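Local structure of cell envelope-related transcriptional attenuator domain-containing protein (Eubacterium siraeum, 4OBM) at residues K49-V54 / L220-S225. The protein is of unknown function but belongs to the LytR-CpsA-Psr family, whose members probably attach glycopolymers to the bacterial cell wall. Sequence-based numbering, arbitrary orientation.
Sequences KNNTFV and LSQNKS
Leu220 CD2 approaches the ring of Phe53 obliquely, 4.2 Å from Phe53 CE2. The two side chains cross at about a right angle. The same ring stacks with Tyr46 and also touches Val227 and Thr219. The contact lies where the hairpin of strands 40-47 and 52-58 meets the loop that leads from helix 213-220 into edge strand 228-230. A G1 beta bulge opens strand 52-58, with Asn51 and Thr52 both facing Ile47. Asn51 has the left-handed backbone of such a bulge. The flat amide of Asn51 comes near the side chain of Gln222, with Asn51 ND2 4.3 Å from Gln222 CG. Both amides are held from helix 213-220: Asn51 ND2 hydrogen-bonds to Thr219 OG1, and Gln222 NE2 to Tyr218 O.

The polar link across the contact is made by Lys224. Its chain bends at chi3 (117°) and brings the ammonium group to the turn. Lys224 NZ donates a hydrogen bond of 3.0 Å to Asn51 O, from 55° above the carbonyl plane. A second, weak hydrogen bond runs from Lys224 NZ to Asn50 O at 3.4 Å. Thr52 OG1 hydrogen-bonds to Asp229 OD2 on the neighbouring strand. A water joins this hydroxyl to the lysine, 3.0 Å from Thr52 OG1 and accepting from Lys224 NZ at 2.8 Å.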
loop_
_atom_site.group_PDB
_atom_site.type_symbol
_atom_site.label_atom_id
_atom_site.label_comp_id
_atom_site.label_asym_id
_atom_site.label_seq_id
_atom_site.Cartn_x
_atom_site.Cartn_y
_atom_site.Cartn_z
ATOM N N LYS A 49 7.547 15.998 -2.577
ATOM C CA LYS A 49 8.904 16.581 -2.598
ATOM C C LYS A 49 9.939 15.554 -3.110
ATOM O O LYS A 49 10.829 15.920 -3.879
ATOM C CB LYS A 49 9.301 17.075 -1.193
ATOM C CG LYS A 49 10.484 18.037 -1.180
ATOM C CD LYS A 49 11.059 18.234 0.225
ATOM C CE LYS A 49 12.261 17.356 0.497
ATOM N NZ LYS A 49 12.797 17.564 1.868
ATOM N N ASN A 50 9.785 14.272 -2.708
ATOM C CA ASN A 50 10.683 13.174 -3.064
ATOM C C ASN A 50 10.221 12.381 -4.304
ATOM O O ASN A 50 10.938 11.474 -4.736
ATOM C CB ASN A 50 10.825 12.223 -1.871
ATOM C CG ASN A 50 11.764 12.720 -0.806
ATOM O OD1 ASN A 50 11.479 13.680 -0.089
ATOM N ND2 ASN A 50 12.901 12.055 -0.662
ATOM N N ASN A 51 9.048 12.730 -4.887
ATOM C CA ASN A 51 8.459 12.043 -6.049
ATOM C C ASN A 51 8.457 10.525 -5.802
ATOM O O ASN A 51 8.876 9.738 -6.657
ATOM C CB ASN A 51 9.186 12.404 -7.370
ATOM C CG ASN A 51 8.996 13.825 -7.830
ATOM O OD1 ASN A 51 9.933 14.626 -7.844
ATOM N ND2 ASN A 51 7.787 14.168 -8.243
ATOM N N THR A 52 8.037 10.129 -4.595
ATOM C CA THR A 52 8.012 8.724 -4.206
ATOM C C THR A 52 6.700 8.368 -3.503
ATOM O O THR A 52 5.997 9.232 -2.969
ATOM C CB THR A 52 9.262 8.344 -3.352
ATOM O OG1 THR A 52 9.456 6.927 -3.417
ATOM C CG2 THR A 52 9.168 8.792 -1.889
ATOM N N PHE A 53 6.393 7.073 -3.536
ATOM C CA PHE A 53 5.269 6.436 -2.875
ATOM C C PHE A 53 5.872 5.470 -1.853
ATOM O O PHE A 53 6.656 4.613 -2.243
ATOM C CB PHE A 53 4.372 5.731 -3.911
ATOM C CG PHE A 53 3.663 6.675 -4.851
ATOM C CD1 PHE A 53 2.409 7.199 -4.528
ATOM C CD2 PHE A 53 4.232 7.027 -6.074
ATOM C CE1 PHE A 53 1.738 8.055 -5.414
ATOM C CE2 PHE A 53 3.567 7.901 -6.950
ATOM C CZ PHE A 53 2.319 8.400 -6.619
ATOM N N VAL A 54 5.598 5.669 -0.551
ATOM C CA VAL A 54 6.153 4.836 0.532
ATOM C C VAL A 54 5.091 3.834 0.976
ATOM O O VAL A 54 3.991 4.229 1.380
ATOM C CB VAL A 54 6.680 5.681 1.724
ATOM C CG1 VAL A 54 7.325 4.797 2.797
ATOM C CG2 VAL A 54 7.664 6.748 1.250
ATOM N N LEU A 220 5.082 10.473 -11.868
ATOM C CA LEU A 220 5.220 9.294 -12.728
ATOM C C LEU A 220 5.799 9.642 -14.117
ATOM O O LEU A 220 6.321 8.753 -14.790
ATOM C CB LEU A 220 3.867 8.579 -12.895
ATOM C CG LEU A 220 3.164 8.086 -11.638
ATOM C CD1 LEU A 220 1.742 7.662 -11.970
ATOM C CD2 LEU A 220 3.937 6.943 -10.971
ATOM N N SER A 221 5.706 10.920 -14.535
ATOM C CA SER A 221 6.251 11.408 -15.808
ATOM C C SER A 221 7.759 11.772 -15.681
ATOM O O SER A 221 8.372 12.212 -16.663
ATOM C CB SER A 221 5.451 12.610 -16.300
ATOM O OG SER A 221 5.691 13.747 -15.485
ATOM N N GLN A 222 8.349 11.575 -14.483
ATOM C CA GLN A 222 9.774 11.835 -14.252
ATOM C C GLN A 222 10.600 10.658 -14.795
ATOM O O GLN A 222 10.090 9.536 -14.914
ATOM C CB GLN A 222 10.076 12.087 -12.756
ATOM C CG GLN A 222 9.310 13.270 -12.127
ATOM C CD GLN A 222 9.579 14.593 -12.816
ATOM O OE1 GLN A 222 10.694 15.130 -12.781
ATOM N NE2 GLN A 222 8.561 15.146 -13.469
ATOM N N ASN A 223 11.855 10.921 -15.157
ATOM C CA ASN A 223 12.758 9.914 -15.707
ATOM C C ASN A 223 13.319 9.048 -14.574
ATOM O O ASN A 223 14.506 9.119 -14.259
ATOM C CB ASN A 223 13.884 10.595 -16.512
ATOM C CG ASN A 223 14.617 9.664 -17.454
ATOM O OD1 ASN A 223 14.015 8.829 -18.152
ATOM N ND2 ASN A 223 15.931 9.819 -17.526
ATOM N N LYS A 224 12.452 8.248 -13.946
ATOM C CA LYS A 224 12.832 7.396 -12.831
ATOM C C LYS A 224 12.568 5.931 -13.118
ATOM O O LYS A 224 11.548 5.587 -13.718
ATOM C CB LYS A 224 12.070 7.802 -11.558
ATOM C CG LYS A 224 12.681 8.958 -10.777
ATOM C CD LYS A 224 11.860 9.275 -9.523
ATOM C CE LYS A 224 12.624 9.052 -8.244
ATOM N NZ LYS A 224 11.736 9.087 -7.047
ATOM N N SER A 225 13.479 5.060 -12.656
ATOM C CA SER A 225 13.309 3.613 -12.757
ATOM C C SER A 225 12.370 3.157 -11.652
ATOM O O SER A 225 11.707 2.123 -11.780
ATOM C CB SER A 225 14.653 2.901 -12.653
ATOM O OG SER A 225 15.453 3.245 -13.769
HETATM O O HOH W 1 11.784 6.811 -5.380
#